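Local coordinates for protein RNA-dependent RNA Polymerase (Bombyx mori cytoplasmic polyhedrosis virus, PDB 6TZ0) that synthesises viral plus strands by fully conservative transcription and complementary minus strands during genome replication, at residues Gln258-His262 with Thr285-Pro289; Ala416-Leu421 with Leu497-Phe501. All coordinates share one frame; numbering follows the deposited sequence.

Interactions 1 and 2 sit in different parts of the polymerase, the first in the N-terminal region and the second in the central polymerase domain. Their centres are about 49 Å apart and their nearest atoms about 38 Å, and along the chain interaction 1 closes before interaction 2 opens. Their chemistry differs: 258-262 with 285-289 is held by polar bonds between a helix and a loop, whereas 416-421 with 497-501 is an aromatic cluster. Interaction 1 is the closer to the catalytic centre without reaching it, the side chain of Q258 about 12 Å from that of D547, which binds magnesium in another structure of this protein; interaction 2 lies away from the known sites.

Interaction 1: residues Gln258-His262 with Thr285-Pro289; sequences QEALH and TTSEP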
ATOM      1  N   GLN A 258      22.099  19.666  14.979  1.00 35.21           N
ATOM      2  CA  GLN A 258      23.020  20.192  13.987  1.00 35.21           C
ATOM      3  C   GLN A 258      23.766  21.406  14.528  1.00 35.21           C
ATOM      4  O   GLN A 258      24.980  21.530  14.336  1.00 35.21           O
ATOM      5  CB  GLN A 258      22.239  20.526  12.722  1.00 35.21           C
ATOM      6  CG  GLN A 258      23.059  20.829  11.511  1.00 35.21           C
ATOM      7  CD  GLN A 258      22.191  20.985  10.296  1.00 35.21           C
ATOM      8  OE1 GLN A 258      20.970  20.969  10.394  1.00 35.21           O
ATOM      9  NE2 GLN A 258      22.808  21.099   9.141  1.00 35.21           N
ATOM     10  N   GLU A 259      23.070  22.276  15.262  1.00 37.54           N
ATOM     11  CA  GLU A 259      23.732  23.399  15.918  1.00 37.54           C
ATOM     12  C   GLU A 259      24.638  22.941  17.052  1.00 37.54           C
ATOM     13  O   GLU A 259      25.717  23.514  17.253  1.00 37.54           O
ATOM     14  CB  GLU A 259      22.690  24.380  16.442  1.00 37.54           C
ATOM     15  CG  GLU A 259      23.267  25.629  17.058  1.00 37.54           C
ATOM     16  CD  GLU A 259      22.199  26.566  17.552  1.00 37.54           C
ATOM     17  OE1 GLU A 259      21.007  26.241  17.384  1.00 37.54           O
ATOM     18  OE2 GLU A 259      22.547  27.622  18.116  1.00 37.54           O
ATOM     19  N   ALA A 260      24.219  21.911  17.791  1.00 35.38           N
ATOM     20  CA  ALA A 260      25.066  21.368  18.850  1.00 35.38           C
ATOM     21  C   ALA A 260      26.358  20.782  18.290  1.00 35.38           C
ATOM     22  O   ALA A 260      27.449  21.042  18.814  1.00 35.38           O
ATOM     23  CB  ALA A 260      24.303  20.312  19.641  1.00 35.38           C
ATOM     24  N   LEU A 261      26.253  20.025  17.201  1.00 33.33           N
ATOM     25  CA  LEU A 261      27.417  19.419  16.578  1.00 33.33           C
ATOM     26  C   LEU A 261      28.283  20.458  15.878  1.00 33.33           C
ATOM     27  O   LEU A 261      29.495  20.261  15.753  1.00 33.33           O
ATOM     28  CB  LEU A 261      26.954  18.343  15.601  1.00 33.33           C
ATOM     29  CG  LEU A 261      27.943  17.311  15.076  1.00 33.33           C
ATOM     30  CD1 LEU A 261      28.403  16.401  16.199  1.00 33.33           C
ATOM     31  CD2 LEU A 261      27.268  16.518  14.003  1.00 33.33           C
ATOM     32  N   HIS A 262      27.681  21.560  15.421  1.00 34.79           N
ATOM     33  CA  HIS A 262      28.453  22.716  14.974  1.00 34.79           C
ATOM     34  C   HIS A 262      29.293  23.298  16.102  1.00 34.79           C
ATOM     35  O   HIS A 262      30.490  23.550  15.929  1.00 34.79           O
ATOM     36  CB  HIS A 262      27.518  23.782  14.415  1.00 34.79           C
ATOM     37  CG  HIS A 262      28.184  25.098  14.169  1.00 34.79           C
ATOM     38  ND1 HIS A 262      29.057  25.311  13.128  1.00 34.79           N
ATOM     39  CD2 HIS A 262      28.106  26.272  14.837  1.00 34.79           C
ATOM     40  CE1 HIS A 262      29.489  26.557  13.162  1.00 34.79           C
ATOM     41  NE2 HIS A 262      28.924  27.162  14.190  1.00 34.79           N
ATOM     42  N   THR A 285      36.720  18.742  11.178  1.00 35.70           N
ATOM     43  CA  THR A 285      35.931  19.826  11.741  1.00 35.70           C
ATOM     44  C   THR A 285      34.454  19.527  11.537  1.00 35.70           C
ATOM     45  O   THR A 285      34.075  18.865  10.567  1.00 35.70           O
ATOM     46  CB  THR A 285      36.305  21.178  11.128  1.00 35.70           C
ATOM     47  OG1 THR A 285      35.514  22.209  11.733  1.00 35.70           O
ATOM     48  CG2 THR A 285      36.104  21.200   9.626  1.00 35.70           C
ATOM     49  N   THR A 286      33.628  19.970  12.481  1.00 36.07           N
ATOM     50  CA  THR A 286      32.189  19.772  12.402  1.00 36.07           C
ATOM     51  C   THR A 286      31.439  21.089  12.329  1.00 36.07           C
ATOM     52  O   THR A 286      30.229  21.123  12.555  1.00 36.07           O
ATOM     53  CB  THR A 286      31.685  18.942  13.582  1.00 36.07           C
ATOM     54  OG1 THR A 286      32.017  19.591  14.815  1.00 36.07           O
ATOM     55  CG2 THR A 286      32.284  17.557  13.559  1.00 36.07           C
ATOM     56  N   SER A 287      32.143  22.174  12.031  1.00 36.34           N
ATOM     57  CA  SER A 287      31.490  23.446  11.782  1.00 36.34           C
ATOM     58  C   SER A 287      30.724  23.386  10.467  1.00 36.34           C
ATOM     59  O   SER A 287      31.061  22.608   9.575  1.00 36.34           O
ATOM     60  CB  SER A 287      32.520  24.567  11.749  1.00 36.34           C
ATOM     61  OG  SER A 287      33.420  24.389  10.675  1.00 36.34           O
ATOM     62  N   GLU A 288      29.697  24.207  10.349  1.00 36.92           N
ATOM     63  CA  GLU A 288      28.770  24.174   9.232  1.00 36.92           C
ATOM     64  C   GLU A 288      28.980  25.374   8.320  1.00 36.92           C
ATOM     65  O   GLU A 288      29.531  26.394   8.742  1.00 36.92           O
ATOM     66  CB  GLU A 288      27.329  24.156   9.758  1.00 36.92           C
ATOM     67  CG  GLU A 288      26.983  22.931  10.586  1.00 36.92           C
ATOM     68  CD  GLU A 288      26.990  21.645   9.790  1.00 36.92           C
ATOM     69  OE1 GLU A 288      26.653  21.677   8.590  1.00 36.92           O
ATOM     70  OE2 GLU A 288      27.333  20.595  10.367  1.00 36.92           O
ATOM     71  N   PRO A 289      28.575  25.285   7.051  1.00 37.95           N
ATOM     72  CA  PRO A 289      28.661  26.449   6.161  1.00 37.95           C
ATOM     73  C   PRO A 289      27.669  27.532   6.554  1.00 37.95           C
ATOM     74  O   PRO A 289      26.784  27.337   7.388  1.00 37.95           O
ATOM     75  CB  PRO A 289      28.332  25.868   4.787  1.00 37.95           C
ATOM     76  CG  PRO A 289      28.641  24.433   4.899  1.00 37.95           C
ATOM     77  CD  PRO A 289      28.287  24.054   6.291  1.00 37.95           C
TER
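H262, near the end of helix 257-264, turns the edge of its imidazole to the loop that follows strand 278-285. There ND1 accepts a hydrogen bond from the backbone N of E288, 3.1 Å away. The donor is tilted a little from the ring plane, and the N-H...N angle of 148° makes the bond somewhat bent. With CG anti to the backbone N, the ring swings off the helix so that ND1 faces E288 N. Histidine suits this place because a flat ring brings a nitrogen acceptor to a main-chain N-H.

One residue earlier, L261 gives its carbonyl to the loop: T286 OG1 donates to L261 O at 2.8 Å, almost in line with the carbonyl bond. The hydroxyl stands between its own backbone N and carbonyl carbon (chi1 58°), which directs it at the helix. Threonine suits the place by its hydroxyl; its CB also packs against L261 CG at 4.3 Å. The backbone adds a CH...O contact from H262 CA to T286 O, 3.4 Å long.

E288 bends beyond CG, which lies 4.0 Å from H262 CB, and brings its carboxylate toward Q258. The extended Q258 chain crosses it at about a right angle, amide and carboxylate planes 82° apart, and NE2 stops 3.9 Å from OE1. Q258 NE2 is instead bonded weakly to L715 O on strand 711-716, and E288 OE1 to Q717 N in the loop after it. That strand pairs with 541-548, which carries D547, so the contact fastens this N-terminal helix and loop to the edge of the catalytic sheet.

Since ND1 accepts a hydrogen bond from an amide N-H, it probably carries no proton, which is consistent with a neutral H262 ring protonated on NE2.

Interaction 2: residues Ala416-Leu421 with Leu497-Phe501; sequences AWLNFL and LFLSF
Helix 413-422 presents one side to the end of helix 494-499 and the turn after it, the backbones coming closest at W417 and F501, whose CA atoms are 7.7 Å apart, and standing farther off at L421 and L497, 9.9 Å. W417 fills the space between them. Its indole, carried out with CG anti to the backbone N (chi1 167°), receives F498 CD1 over the centre of one face, 3.6 Å above the plane, while L421 CD1 of its own helix covers the opposite face toward the rim. The F498 ring meets the indole edge-on, planes 83° apart, in a T-shaped pair.

A second T-shaped pair reverses the tryptophan's role: its six-membered ring turns an edge to the face of F501, with CE3 3.9 Å from F501 CG. W417, F420, F498 and F501 together form an aromatic cluster joining helix 413-422 to the end of helix 494-499 and the turn after it, within the central polymerase domain, and tryptophan suits its middle because its broad ring offers faces and an edge at once. F498 continues the cluster to F579, on which it stacks, and to R465, a cation-pi partner.

The F420 and F501 side chains run antiparallel, side by side, their planes inclined at 54°. F501 CE1 lies over the rim of the F420 face, 3.5 Å from F420 CG. At the far end of the F501 ring, small A416 lets CZ come up to the helix, its CB 4.1 Å from F501 CZ. L497 wedges its branched end between two rings, CD2 meeting the edge of F420 at CE2 (3.8 Å) and approaching W417 CH2. Beyond it, S500 OG donates to L497 O within the turn, which ties the carbonyl beside W417 to the residue preceding F501.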
ATOM      1  N   ALA A 416       1.566 -12.442 -15.115  1.00 35.34           N
ATOM      2  CA  ALA A 416       2.065 -11.432 -14.189  1.00 35.34           C
ATOM      3  C   ALA A 416       0.944 -10.849 -13.337  1.00 35.34           C
ATOM      4  O   ALA A 416       1.138 -10.603 -12.146  1.00 35.34           O
ATOM      5  CB  ALA A 416       2.785 -10.330 -14.959  1.00 35.34           C
ATOM      6  N   TRP A 417      -0.236 -10.636 -13.923  1.00 33.66           N
ATOM      7  CA  TRP A 417      -1.385 -10.157 -13.156  1.00 33.66           C
ATOM      8  C   TRP A 417      -1.859 -11.187 -12.138  1.00 33.66           C
ATOM      9  O   TRP A 417      -2.181 -10.839 -10.992  1.00 33.66           O
ATOM     10  CB  TRP A 417      -2.513  -9.775 -14.112  1.00 33.66           C
ATOM     11  CG  TRP A 417      -3.836  -9.556 -13.460  1.00 33.66           C
ATOM     12  CD1 TRP A 417      -4.924 -10.369 -13.545  1.00 33.66           C
ATOM     13  CD2 TRP A 417      -4.216  -8.468 -12.614  1.00 33.66           C
ATOM     14  NE1 TRP A 417      -5.957  -9.856 -12.816  1.00 33.66           N
ATOM     15  CE2 TRP A 417      -5.551  -8.688 -12.232  1.00 33.66           C
ATOM     16  CE3 TRP A 417      -3.562  -7.329 -12.146  1.00 33.66           C
ATOM     17  CZ2 TRP A 417      -6.238  -7.816 -11.404  1.00 33.66           C
ATOM     18  CZ3 TRP A 417      -4.247  -6.465 -11.328  1.00 33.66           C
ATOM     19  CH2 TRP A 417      -5.569  -6.713 -10.963  1.00 33.66           C
ATOM     20  N   LEU A 418      -1.891 -12.462 -12.529  1.00 37.21           N
ATOM     21  CA  LEU A 418      -2.259 -13.506 -11.575  1.00 37.21           C
ATOM     22  C   LEU A 418      -1.231 -13.658 -10.458  1.00 37.21           C
ATOM     23  O   LEU A 418      -1.609 -13.874  -9.301  1.00 37.21           O
ATOM     24  CB  LEU A 418      -2.470 -14.835 -12.299  1.00 37.21           C
ATOM     25  CG  LEU A 418      -3.888 -15.175 -12.761  1.00 37.21           C
ATOM     26  CD1 LEU A 418      -4.392 -14.276 -13.864  1.00 37.21           C
ATOM     27  CD2 LEU A 418      -3.914 -16.610 -13.223  1.00 37.21           C
ATOM     28  N   ASN A 419       0.061 -13.517 -10.769  1.00 39.65           N
ATOM     29  CA  ASN A 419       1.079 -13.552  -9.723  1.00 39.65           C
ATOM     30  C   ASN A 419       1.020 -12.319  -8.839  1.00 39.65           C
ATOM     31  O   ASN A 419       1.375 -12.384  -7.660  1.00 39.65           O
ATOM     32  CB  ASN A 419       2.468 -13.676 -10.340  1.00 39.65           C
ATOM     33  CG  ASN A 419       2.681 -15.002 -11.027  1.00 39.65           C
ATOM     34  OD1 ASN A 419       2.226 -16.038 -10.552  1.00 39.65           O
ATOM     35  ND2 ASN A 419       3.385 -14.980 -12.150  1.00 39.65           N
ATOM     36  N   PHE A 420       0.588 -11.193  -9.392  1.00 39.11           N
ATOM     37  CA  PHE A 420       0.419  -9.983  -8.606  1.00 39.11           C
ATOM     38  C   PHE A 420      -0.746 -10.121  -7.639  1.00 39.11           C
ATOM     39  O   PHE A 420      -0.727  -9.543  -6.548  1.00 39.11           O
ATOM     40  CB  PHE A 420       0.217  -8.815  -9.565  1.00 39.11           C
ATOM     41  CG  PHE A 420       0.053  -7.492  -8.906  1.00 39.11           C
ATOM     42  CD1 PHE A 420       1.144  -6.814  -8.398  1.00 39.11           C
ATOM     43  CD2 PHE A 420      -1.195  -6.903  -8.836  1.00 39.11           C
ATOM     44  CE1 PHE A 420       0.987  -5.583  -7.813  1.00 39.11           C
ATOM     45  CE2 PHE A 420      -1.356  -5.679  -8.250  1.00 39.11           C
ATOM     46  CZ  PHE A 420      -0.261  -5.017  -7.748  1.00 39.11           C
ATOM     47  N   LEU A 421      -1.776 -10.870  -8.029  1.00 39.19           N
ATOM     48  CA  LEU A 421      -2.886 -11.103  -7.111  1.00 39.19           C
ATOM     49  C   LEU A 421      -2.521 -12.126  -6.042  1.00 39.19           C
ATOM     50  O   LEU A 421      -2.858 -11.948  -4.866  1.00 39.19           O
ATOM     51  CB  LEU A 421      -4.128 -11.549  -7.874  1.00 39.19           C
ATOM     52  CG  LEU A 421      -4.741 -10.474  -8.758  1.00 39.19           C
ATOM     53  CD1 LEU A 421      -5.892 -11.065  -9.512  1.00 39.19           C
ATOM     54  CD2 LEU A 421      -5.190  -9.296  -7.931  1.00 39.19           C
ATOM     55  N   LEU A 497      -7.587  -1.708  -9.962  1.00 33.46           N
ATOM     56  CA  LEU A 497      -6.221  -2.164  -9.752  1.00 33.46           C
ATOM     57  C   LEU A 497      -5.615  -2.659 -11.055  1.00 33.46           C
ATOM     58  O   LEU A 497      -4.405  -2.555 -11.267  1.00 33.46           O
ATOM     59  CB  LEU A 497      -6.202  -3.258  -8.688  1.00 33.46           C
ATOM     60  CG  LEU A 497      -4.844  -3.688  -8.147  1.00 33.46           C
ATOM     61  CD1 LEU A 497      -4.202  -2.541  -7.411  1.00 33.46           C
ATOM     62  CD2 LEU A 497      -4.964  -4.898  -7.254  1.00 33.46           C
ATOM     63  N   PHE A 498      -6.450  -3.193 -11.943  1.00 29.99           N
ATOM     64  CA  PHE A 498      -5.979  -3.690 -13.225  1.00 29.99           C
ATOM     65  C   PHE A 498      -5.630  -2.556 -14.175  1.00 29.99           C
ATOM     66  O   PHE A 498      -4.747  -2.716 -15.021  1.00 29.99           O
ATOM     67  CB  PHE A 498      -7.044  -4.594 -13.838  1.00 29.99           C
ATOM     68  CG  PHE A 498      -6.639  -5.227 -15.129  1.00 29.99           C
ATOM     69  CD1 PHE A 498      -5.785  -6.310 -15.141  1.00 29.99           C
ATOM     70  CD2 PHE A 498      -7.118  -4.739 -16.334  1.00 29.99           C
ATOM     71  CE1 PHE A 498      -5.415  -6.902 -16.322  1.00 29.99           C
ATOM     72  CE2 PHE A 498      -6.747  -5.324 -17.520  1.00 29.99           C
ATOM     73  CZ  PHE A 498      -5.896  -6.406 -17.512  1.00 29.99           C
ATOM     74  N   LEU A 499      -6.315  -1.416 -14.066  1.00 29.90           N
ATOM     75  CA  LEU A 499      -5.988  -0.282 -14.928  1.00 29.90           C
ATOM     76  C   LEU A 499      -4.631   0.317 -14.590  1.00 29.90           C
ATOM     77  O   LEU A 499      -3.950   0.853 -15.469  1.00 29.90           O
ATOM     78  CB  LEU A 499      -7.065   0.792 -14.842  1.00 29.90           C
ATOM     79  CG  LEU A 499      -8.359   0.483 -15.577  1.00 29.90           C
ATOM     80  CD1 LEU A 499      -9.350   1.606 -15.348  1.00 29.90           C
ATOM     81  CD2 LEU A 499      -8.058   0.307 -17.052  1.00 29.90           C
ATOM     82  N   SER A 500      -4.220   0.240 -13.334  1.00 29.88           N
ATOM     83  CA  SER A 500      -2.927   0.768 -12.937  1.00 29.88           C
ATOM     84  C   SER A 500      -1.811  -0.262 -13.012  1.00 29.88           C
ATOM     85  O   SER A 500      -0.735  -0.018 -12.462  1.00 29.88           O
ATOM     86  CB  SER A 500      -3.015   1.324 -11.519  1.00 29.88           C
ATOM     87  OG  SER A 500      -3.297   0.295 -10.592  1.00 29.88           O
ATOM     88  N   PHE A 501      -2.028  -1.393 -13.677  1.00 28.29           N
ATOM     89  CA  PHE A 501      -1.032  -2.453 -13.626  1.00 28.29           C
ATOM     90  C   PHE A 501       0.026  -2.286 -14.708  1.00 28.29           C
ATOM     91  O   PHE A 501       1.215  -2.508 -14.456  1.00 28.29           O
ATOM     92  CB  PHE A 501      -1.704  -3.815 -13.727  1.00 28.29           C
ATOM     93  CG  PHE A 501      -0.760  -4.955 -13.565  1.00 28.29           C
ATOM     94  CD1 PHE A 501      -0.188  -5.217 -12.334  1.00 28.29           C
ATOM     95  CD2 PHE A 501      -0.453  -5.778 -14.633  1.00 28.29           C
ATOM     96  CE1 PHE A 501       0.683  -6.264 -12.175  1.00 28.29           C
ATOM     97  CE2 PHE A 501       0.417  -6.822 -14.477  1.00 28.29           C
ATOM     98  CZ  PHE A 501       0.985  -7.068 -13.247  1.00 28.29           C
TER